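Local coordinates for protein serine protease pet (Escherichia coli, PDB 4OM9) that acts as a secreted serine protease and enterotoxin of enteroaggregative strains, an autotransporter passenger that probably cleaves host alpha-fodrin, at residues Arg680-Ile685 and Thr699-Lys704; Asn673-Leu678 and Ala693-Phe698. All blocks are in the same frame, centred on the assembly; numbering follows the deposited sequence.

Contact 1. Residues Arg680-Ile685 and Thr699-Lys704; sequences RTALTI and TTSNIK
L683 and I703 are paired in parallel across two successive coils of the right-handed beta-helix that forms the stalk of autotransporter passengers of this family; their CA atoms lie 4.7 Å apart, and T684 and K704 form the next bridge. The backbone bonds follow the parallel pattern: L683 bonds through N and O to N702 and K704, the residues flanking its partner I703, and K704 likewise uses both its groups. L683 N donates to N702 O at 3.2 Å with an N-H...O angle of 174°, and L683 O accepts from K704 N at 2.8 Å. A third bond joins I685 N to K704 O, though its modelled length is implausibly short and therefore doubtful. L683 O also has I703 CA at 3.2 Å, a CA-H...O contact (146° at the hydrogen).

Apolar packing is concentrated on the face carrying L683 and I703, which is buried. The two side chains point the same way, with L683 CD2 reaching I703 CG2 at 3.9 Å. With CG anti to the backbone N (chi1 173°), the L683 branch lies alongside I703, whose CG1 also comes close to L683 CD2. I685 CD1 adds a looser approach to I703 CG2, while I662 touches L683 from the preceding coil.

Polar side chains gather at the turn before the strands. The CB of R680 points away from 699-704, and its NE forms a salt bridge with D659; T700 OG1 is bonded to D679. S701 points toward 680-685, with CB 3.9 Å from T681 N and OG near A682 CA. On the face of T684 and K704 a water bridges the coils: it lies 2.8 Å from T684 OG1, with weak bonds to L683 O and N702 OD1.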
ATOM      1  N   ARG A 680       9.131 -24.457 -19.580  1.00 45.40           N
ATOM      2  CA  ARG A 680       8.625 -25.495 -18.684  1.00 45.04           C
ATOM      3  C   ARG A 680       7.925 -24.836 -17.499  1.00 42.08           C
ATOM      4  O   ARG A 680       7.890 -25.363 -16.391  1.00 48.81           O
ATOM      5  CB  ARG A 680       9.761 -26.422 -18.226  1.00 48.41           C
ATOM      6  CG  ARG A 680      10.664 -26.864 -19.372  1.00 47.02           C
ATOM      7  CD  ARG A 680      11.689 -27.908 -18.962  1.00 47.85           C
ATOM      8  NE  ARG A 680      12.622 -27.438 -17.940  1.00 53.08           N
ATOM      9  CZ  ARG A 680      13.648 -26.623 -18.168  1.00 58.24           C
ATOM     10  NH1 ARG A 680      13.883 -26.150 -19.382  1.00 59.76           N
ATOM     11  NH2 ARG A 680      14.443 -26.272 -17.177  1.00 56.44           N
ATOM     12  N   THR A 681       7.357 -23.668 -17.756  1.00 37.31           N
ATOM     13  CA  THR A 681       6.703 -22.901 -16.715  1.00 37.13           C
ATOM     14  C   THR A 681       5.196 -22.726 -16.948  1.00 35.61           C
ATOM     15  O   THR A 681       4.771 -21.819 -17.659  1.00 38.95           O
ATOM     16  CB  THR A 681       7.383 -21.504 -16.541  1.00 41.21           C
ATOM     17  OG1 THR A 681       8.727 -21.677 -16.046  1.00 38.62           O
ATOM     18  CG2 THR A 681       6.581 -20.600 -15.564  1.00 36.61           C
ATOM     19  N   ALA A 682       4.396 -23.586 -16.322  1.00 45.06           N
ATOM     20  CA  ALA A 682       2.950 -23.581 -16.543  1.00 46.54           C
ATOM     21  C   ALA A 682       2.251 -22.320 -16.008  1.00 51.39           C
ATOM     22  O   ALA A 682       2.478 -21.899 -14.873  1.00 50.33           O
ATOM     23  CB  ALA A 682       2.323 -24.818 -15.926  1.00 52.01           C
ATOM     24  N   LEU A 683       1.391 -21.739 -16.843  1.00 42.11           N
ATOM     25  CA  LEU A 683       0.683 -20.515 -16.513  1.00 41.28           C
ATOM     26  C   LEU A 683      -0.811 -20.751 -16.370  1.00 45.69           C
ATOM     27  O   LEU A 683      -1.477 -21.142 -17.332  1.00 48.98           O
ATOM     28  CB  LEU A 683       0.933 -19.452 -17.581  1.00 35.87           C
ATOM     29  CG  LEU A 683       0.091 -18.178 -17.412  1.00 38.02           C
ATOM     30  CD1 LEU A 683       0.243 -17.603 -16.022  1.00 39.01           C
ATOM     31  CD2 LEU A 683       0.466 -17.144 -18.444  1.00 35.71           C
ATOM     32  N   THR A 684      -1.348 -20.497 -15.181  1.00 54.03           N
ATOM     33  CA  THR A 684      -2.777 -20.694 -14.963  1.00 54.73           C
ATOM     34  C   THR A 684      -3.478 -19.405 -14.578  1.00 56.51           C
ATOM     35  O   THR A 684      -3.200 -18.823 -13.536  1.00 59.70           O
ATOM     36  CB  THR A 684      -3.052 -21.752 -13.880  1.00 54.84           C
ATOM     37  OG1 THR A 684      -2.544 -23.019 -14.316  1.00 54.53           O
ATOM     38  CG2 THR A 684      -4.554 -21.887 -13.649  1.00 57.20           C
ATOM     39  N   ILE A 685      -4.400 -18.972 -15.436  1.00 40.88           N
ATOM     40  CA  ILE A 685      -5.181 -17.758 -15.210  1.00 41.71           C
ATOM     41  C   ILE A 685      -6.562 -18.140 -14.713  1.00 45.84           C
ATOM     42  O   ILE A 685      -7.351 -18.703 -15.464  1.00 50.41           O
ATOM     43  CB  ILE A 685      -5.273 -16.924 -16.494  1.00 37.70           C
ATOM     44  CG1 ILE A 685      -3.855 -16.552 -16.949  1.00 36.90           C
ATOM     45  CG2 ILE A 685      -6.125 -15.707 -16.279  1.00 38.24           C
ATOM     46  CD1 ILE A 685      -3.785 -15.683 -18.181  1.00 37.31           C
ATOM     47  N   THR A 699       6.359 -19.402 -24.692  1.00 46.85           N
ATOM     48  CA  THR A 699       6.304 -20.424 -23.661  1.00 44.48           C
ATOM     49  C   THR A 699       6.407 -21.825 -24.252  1.00 49.09           C
ATOM     50  O   THR A 699       5.678 -22.185 -25.179  1.00 49.61           O
ATOM     51  CB  THR A 699       5.023 -20.311 -22.849  1.00 42.56           C
ATOM     52  OG1 THR A 699       4.964 -19.011 -22.260  1.00 51.85           O
ATOM     53  CG2 THR A 699       5.009 -21.337 -21.742  1.00 43.78           C
ATOM     54  N   THR A 700       7.323 -22.612 -23.704  1.00 50.20           N
ATOM     55  CA  THR A 700       7.494 -23.990 -24.128  1.00 51.40           C
ATOM     56  C   THR A 700       6.434 -24.871 -23.485  1.00 52.19           C
ATOM     57  O   THR A 700       6.385 -26.074 -23.710  1.00 52.96           O
ATOM     58  CB  THR A 700       8.888 -24.505 -23.773  1.00 52.33           C
ATOM     59  OG1 THR A 700       9.076 -24.440 -22.351  1.00 51.49           O
ATOM     60  CG2 THR A 700       9.947 -23.656 -24.468  1.00 50.10           C
ATOM     61  N   SER A 701       5.581 -24.240 -22.690  1.00 51.13           N
ATOM     62  CA  SER A 701       4.530 -24.913 -21.951  1.00 51.31           C
ATOM     63  C   SER A 701       3.176 -24.348 -22.366  1.00 52.09           C
ATOM     64  O   SER A 701       3.059 -23.717 -23.415  1.00 54.28           O
ATOM     65  CB  SER A 701       4.750 -24.735 -20.446  1.00 48.77           C
ATOM     66  OG  SER A 701       3.795 -25.452 -19.685  1.00 51.25           O
ATOM     67  N   ASN A 702       2.169 -24.548 -21.521  1.00 51.98           N
ATOM     68  CA  ASN A 702       0.797 -24.151 -21.824  1.00 53.22           C
ATOM     69  C   ASN A 702       0.216 -23.108 -20.864  1.00 47.84           C
ATOM     70  O   ASN A 702       0.702 -22.927 -19.751  1.00 46.65           O
ATOM     71  CB  ASN A 702      -0.104 -25.379 -21.808  1.00 48.52           C
ATOM     72  CG  ASN A 702      -0.285 -25.927 -20.415  1.00 49.16           C
ATOM     73  OD1 ASN A 702      -1.327 -25.740 -19.802  1.00 50.88           O
ATOM     74  ND2 ASN A 702       0.748 -26.582 -19.889  1.00 49.39           N
ATOM     75  N   ILE A 703      -0.854 -22.457 -21.314  1.00 42.56           N
ATOM     76  CA  ILE A 703      -1.573 -21.447 -20.552  1.00 38.20           C
ATOM     77  C   ILE A 703      -3.021 -21.860 -20.384  1.00 44.41           C
ATOM     78  O   ILE A 703      -3.727 -22.041 -21.372  1.00 46.99           O
ATOM     79  CB  ILE A 703      -1.531 -20.073 -21.248  1.00 39.59           C
ATOM     80  CG1 ILE A 703      -0.090 -19.619 -21.457  1.00 42.59           C
ATOM     81  CG2 ILE A 703      -2.320 -19.030 -20.459  1.00 37.19           C
ATOM     82  CD1 ILE A 703       0.040 -18.532 -22.488  1.00 42.36           C
ATOM     83  N   LYS A 704      -3.461 -22.019 -19.143  1.00 50.39           N
ATOM     84  CA  LYS A 704      -4.857 -22.313 -18.855  1.00 49.02           C
ATOM     85  C   LYS A 704      -5.533 -21.061 -18.334  1.00 51.25           C
ATOM     86  O   LYS A 704      -4.961 -20.359 -17.492  1.00 53.83           O
ATOM     87  CB  LYS A 704      -4.972 -23.454 -17.846  1.00 52.61           C
ATOM     88  CG  LYS A 704      -4.371 -24.743 -18.361  1.00 54.00           C
ATOM     89  CD  LYS A 704      -4.403 -25.863 -17.335  1.00 55.37           C
ATOM     90  CE  LYS A 704      -3.673 -27.087 -17.891  1.00 62.68           C
ATOM     91  NZ  LYS A 704      -3.695 -28.267 -16.983  1.00 62.67           N
TER
HETATM   92  O   HOH W   1      -1.591 -23.984 -16.809  1.00 57.44           O

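Contact 2. Residues Asn673-Leu678 and Ala693-Phe698; sequences NTVSSL and ASSSLF
S676 is held through both its backbone polar groups by the neighbouring coil of a right-handed parallel beta-helix. Its N donates to S696 O at 2.8 Å, and its O accepts from F698 N at 3.0 Å, the donor tilted 20° from the carbonyl plane. L678 N then bonds to F698 O at 2.9 Å, in the carbonyl plane, with a nearly straight N-H...O angle of 173°. These alternating bonds, with bridges S676-L697 and S677-F698, establish the parallel register. CA-H...O contacts supplement them, as from L697 CA to S676 O.

Two serine hydroxyls, those of S676 and S696, have partners in other coils: S676 OG bonds to I655 N, and S696 OG to F726 N. At the turn, S695 projects toward N673-V675, its CB 3.4 Å from N673 C.

Packing differs between the faces. On the buried one, L697 CD1 meets S676 CB at 3.8 Å, while L672 and Y727 also touch L697. On the other, F698 touches F726 of the next coil, and its ring presents an edge to 673-678: V675 CG1, anti to its own N (chi1 175°), approaches CE1 of F698 at 4.1 Å, near the ring plane.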
ATOM      1  N   ASN A 673       3.748  -5.844 -20.045  1.00 44.51           N
ATOM      2  CA  ASN A 673       4.280  -4.893 -21.022  1.00 41.60           C
ATOM      3  C   ASN A 673       5.795  -4.995 -21.161  1.00 44.17           C
ATOM      4  O   ASN A 673       6.446  -4.100 -21.695  1.00 50.88           O
ATOM      5  CB  ASN A 673       3.866  -3.453 -20.669  1.00 47.08           C
ATOM      6  CG  ASN A 673       4.389  -2.982 -19.308  1.00 44.55           C
ATOM      7  OD1 ASN A 673       5.165  -3.662 -18.643  1.00 48.27           O
ATOM      8  ND2 ASN A 673       3.965  -1.798 -18.906  1.00 41.10           N
ATOM      9  N   THR A 674       6.340  -6.109 -20.685  1.00 44.64           N
ATOM     10  CA  THR A 674       7.739  -6.459 -20.888  1.00 42.74           C
ATOM     11  C   THR A 674       7.777  -7.903 -21.373  1.00 44.43           C
ATOM     12  O   THR A 674       6.959  -8.715 -20.945  1.00 44.57           O
ATOM     13  CB  THR A 674       8.570  -6.285 -19.579  1.00 44.19           C
ATOM     14  OG1 THR A 674       8.989  -4.921 -19.454  1.00 47.55           O
ATOM     15  CG2 THR A 674       9.788  -7.174 -19.584  1.00 40.98           C
ATOM     16  N   VAL A 675       8.717  -8.215 -22.261  1.00 46.96           N
ATOM     17  CA  VAL A 675       8.775  -9.525 -22.908  1.00 51.73           C
ATOM     18  C   VAL A 675       8.845 -10.677 -21.914  1.00 49.73           C
ATOM     19  O   VAL A 675       9.713 -10.709 -21.057  1.00 51.88           O
ATOM     20  CB  VAL A 675       9.993  -9.623 -23.861  1.00 55.03           C
ATOM     21  CG1 VAL A 675      10.104 -11.030 -24.437  1.00 55.11           C
ATOM     22  CG2 VAL A 675       9.893  -8.584 -24.971  1.00 55.52           C
ATOM     23  N   SER A 676       7.935 -11.635 -22.049  1.00 48.93           N
ATOM     24  CA  SER A 676       7.872 -12.774 -21.138  1.00 46.59           C
ATOM     25  C   SER A 676       8.318 -14.081 -21.796  1.00 48.89           C
ATOM     26  O   SER A 676       7.934 -14.403 -22.926  1.00 51.19           O
ATOM     27  CB  SER A 676       6.454 -12.934 -20.581  1.00 43.91           C
ATOM     28  OG  SER A 676       6.199 -11.974 -19.576  1.00 41.56           O
ATOM     29  N   SER A 677       9.121 -14.837 -21.061  1.00 42.70           N
ATOM     30  CA  SER A 677       9.644 -16.097 -21.541  1.00 47.35           C
ATOM     31  C   SER A 677       9.492 -17.191 -20.479  1.00 46.33           C
ATOM     32  O   SER A 677      10.137 -17.158 -19.435  1.00 43.91           O
ATOM     33  CB  SER A 677      11.106 -15.918 -21.952  1.00 54.02           C
ATOM     34  OG  SER A 677      11.899 -16.993 -21.479  1.00 54.49           O
ATOM     35  N   LEU A 678       8.612 -18.148 -20.741  1.00 40.34           N
ATOM     36  CA  LEU A 678       8.367 -19.250 -19.822  1.00 36.19           C
ATOM     37  C   LEU A 678       8.872 -20.574 -20.412  1.00 39.79           C
ATOM     38  O   LEU A 678       8.414 -21.026 -21.473  1.00 40.25           O
ATOM     39  CB  LEU A 678       6.881 -19.352 -19.499  1.00 35.73           C
ATOM     40  CG  LEU A 678       6.184 -18.407 -18.512  1.00 35.49           C
ATOM     41  CD1 LEU A 678       6.948 -17.101 -18.239  1.00 35.17           C
ATOM     42  CD2 LEU A 678       4.749 -18.107 -18.948  1.00 35.22           C
ATOM     43  N   ALA A 693      -1.461  -8.822 -22.164  1.00 51.19           N
ATOM     44  CA  ALA A 693      -0.051  -8.910 -22.517  1.00 48.55           C
ATOM     45  C   ALA A 693       0.240  -8.125 -23.794  1.00 57.26           C
ATOM     46  O   ALA A 693       0.026  -8.621 -24.893  1.00 60.58           O
ATOM     47  CB  ALA A 693       0.361 -10.361 -22.676  1.00 48.13           C
ATOM     48  N   SER A 694       0.731  -6.902 -23.641  1.00 48.67           N
ATOM     49  CA  SER A 694       0.992  -6.023 -24.773  1.00 53.56           C
ATOM     50  C   SER A 694       2.402  -6.237 -25.289  1.00 53.22           C
ATOM     51  O   SER A 694       2.867  -5.561 -26.208  1.00 59.28           O
ATOM     52  CB  SER A 694       0.791  -4.559 -24.374  1.00 58.80           C
ATOM     53  OG  SER A 694      -0.501  -4.358 -23.824  1.00 64.95           O
ATOM     54  N   SER A 695       3.077  -7.194 -24.674  1.00 47.05           N
ATOM     55  CA  SER A 695       4.464  -7.485 -24.981  1.00 46.44           C
ATOM     56  C   SER A 695       4.574  -8.966 -25.299  1.00 44.22           C
ATOM     57  O   SER A 695       3.802  -9.766 -24.768  1.00 44.15           O
ATOM     58  CB  SER A 695       5.362  -7.090 -23.796  1.00 40.70           C
ATOM     59  OG  SER A 695       6.730  -7.320 -24.072  1.00 41.21           O
ATOM     60  N   SER A 696       5.518  -9.331 -26.158  1.00 59.31           N
ATOM     61  CA  SER A 696       5.689 -10.727 -26.577  1.00 61.89           C
ATOM     62  C   SER A 696       5.698 -11.738 -25.425  1.00 59.86           C
ATOM     63  O   SER A 696       6.331 -11.513 -24.390  1.00 61.49           O
ATOM     64  CB  SER A 696       6.989 -10.885 -27.367  1.00 64.66           C
ATOM     65  OG  SER A 696       6.862 -10.447 -28.702  1.00 67.95           O
ATOM     66  N   LEU A 697       5.011 -12.860 -25.616  1.00 53.16           N
ATOM     67  CA  LEU A 697       5.047 -13.940 -24.643  1.00 48.95           C
ATOM     68  C   LEU A 697       5.287 -15.296 -25.303  1.00 49.05           C
ATOM     69  O   LEU A 697       4.433 -15.800 -26.020  1.00 50.98           O
ATOM     70  CB  LEU A 697       3.755 -13.972 -23.837  1.00 47.45           C
ATOM     71  CG  LEU A 697       3.645 -15.086 -22.795  1.00 48.51           C
ATOM     72  CD1 LEU A 697       3.090 -14.537 -21.496  1.00 38.94           C
ATOM     73  CD2 LEU A 697       2.767 -16.216 -23.310  1.00 54.51           C
ATOM     74  N   PHE A 698       6.457 -15.874 -25.047  1.00 44.85           N
ATOM     75  CA  PHE A 698       6.826 -17.190 -25.558  1.00 45.12           C
ATOM     76  C   PHE A 698       6.825 -18.189 -24.421  1.00 47.15           C
ATOM     77  O   PHE A 698       7.244 -17.869 -23.313  1.00 44.52           O
ATOM     78  CB  PHE A 698       8.204 -17.171 -26.211  1.00 48.70           C
ATOM     79  CG  PHE A 698       8.430 -16.000 -27.111  1.00 50.91           C
ATOM     80  CD1 PHE A 698       8.837 -14.781 -26.596  1.00 51.93           C
ATOM     81  CD2 PHE A 698       8.247 -16.115 -28.475  1.00 52.08           C
ATOM     82  CE1 PHE A 698       9.045 -13.699 -27.421  1.00 55.52           C
ATOM     83  CE2 PHE A 698       8.449 -15.037 -29.307  1.00 56.73           C
ATOM     84  CZ  PHE A 698       8.850 -13.827 -28.783  1.00 60.43           C
TER

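How the contacts relate
From the N terminus the chain runs through 673-678, past D679 into 680-685, then over the rest of that coil by strand 690-693 to 693-698 and straight on to 699-704. Contact 2 closes its loop when 693-698 returns beside 673-678, leaving 14 residues between; contact 1 closes the next when 699-704 meets 680-685, leaving 13. The segments alternate, so the loops cross rather than nest, as expected when one coil is laid on another. Contact 2 joins strands 676-679 and 697-699, and contact 1 joins 682-685 and 703-705, on consecutive faces of the solenoid. The centres of the two contacts are about 12 Å apart. At the corner, T700 N probably bonds to L678 O, and inside, I703 CD1 packs on L697 CD2.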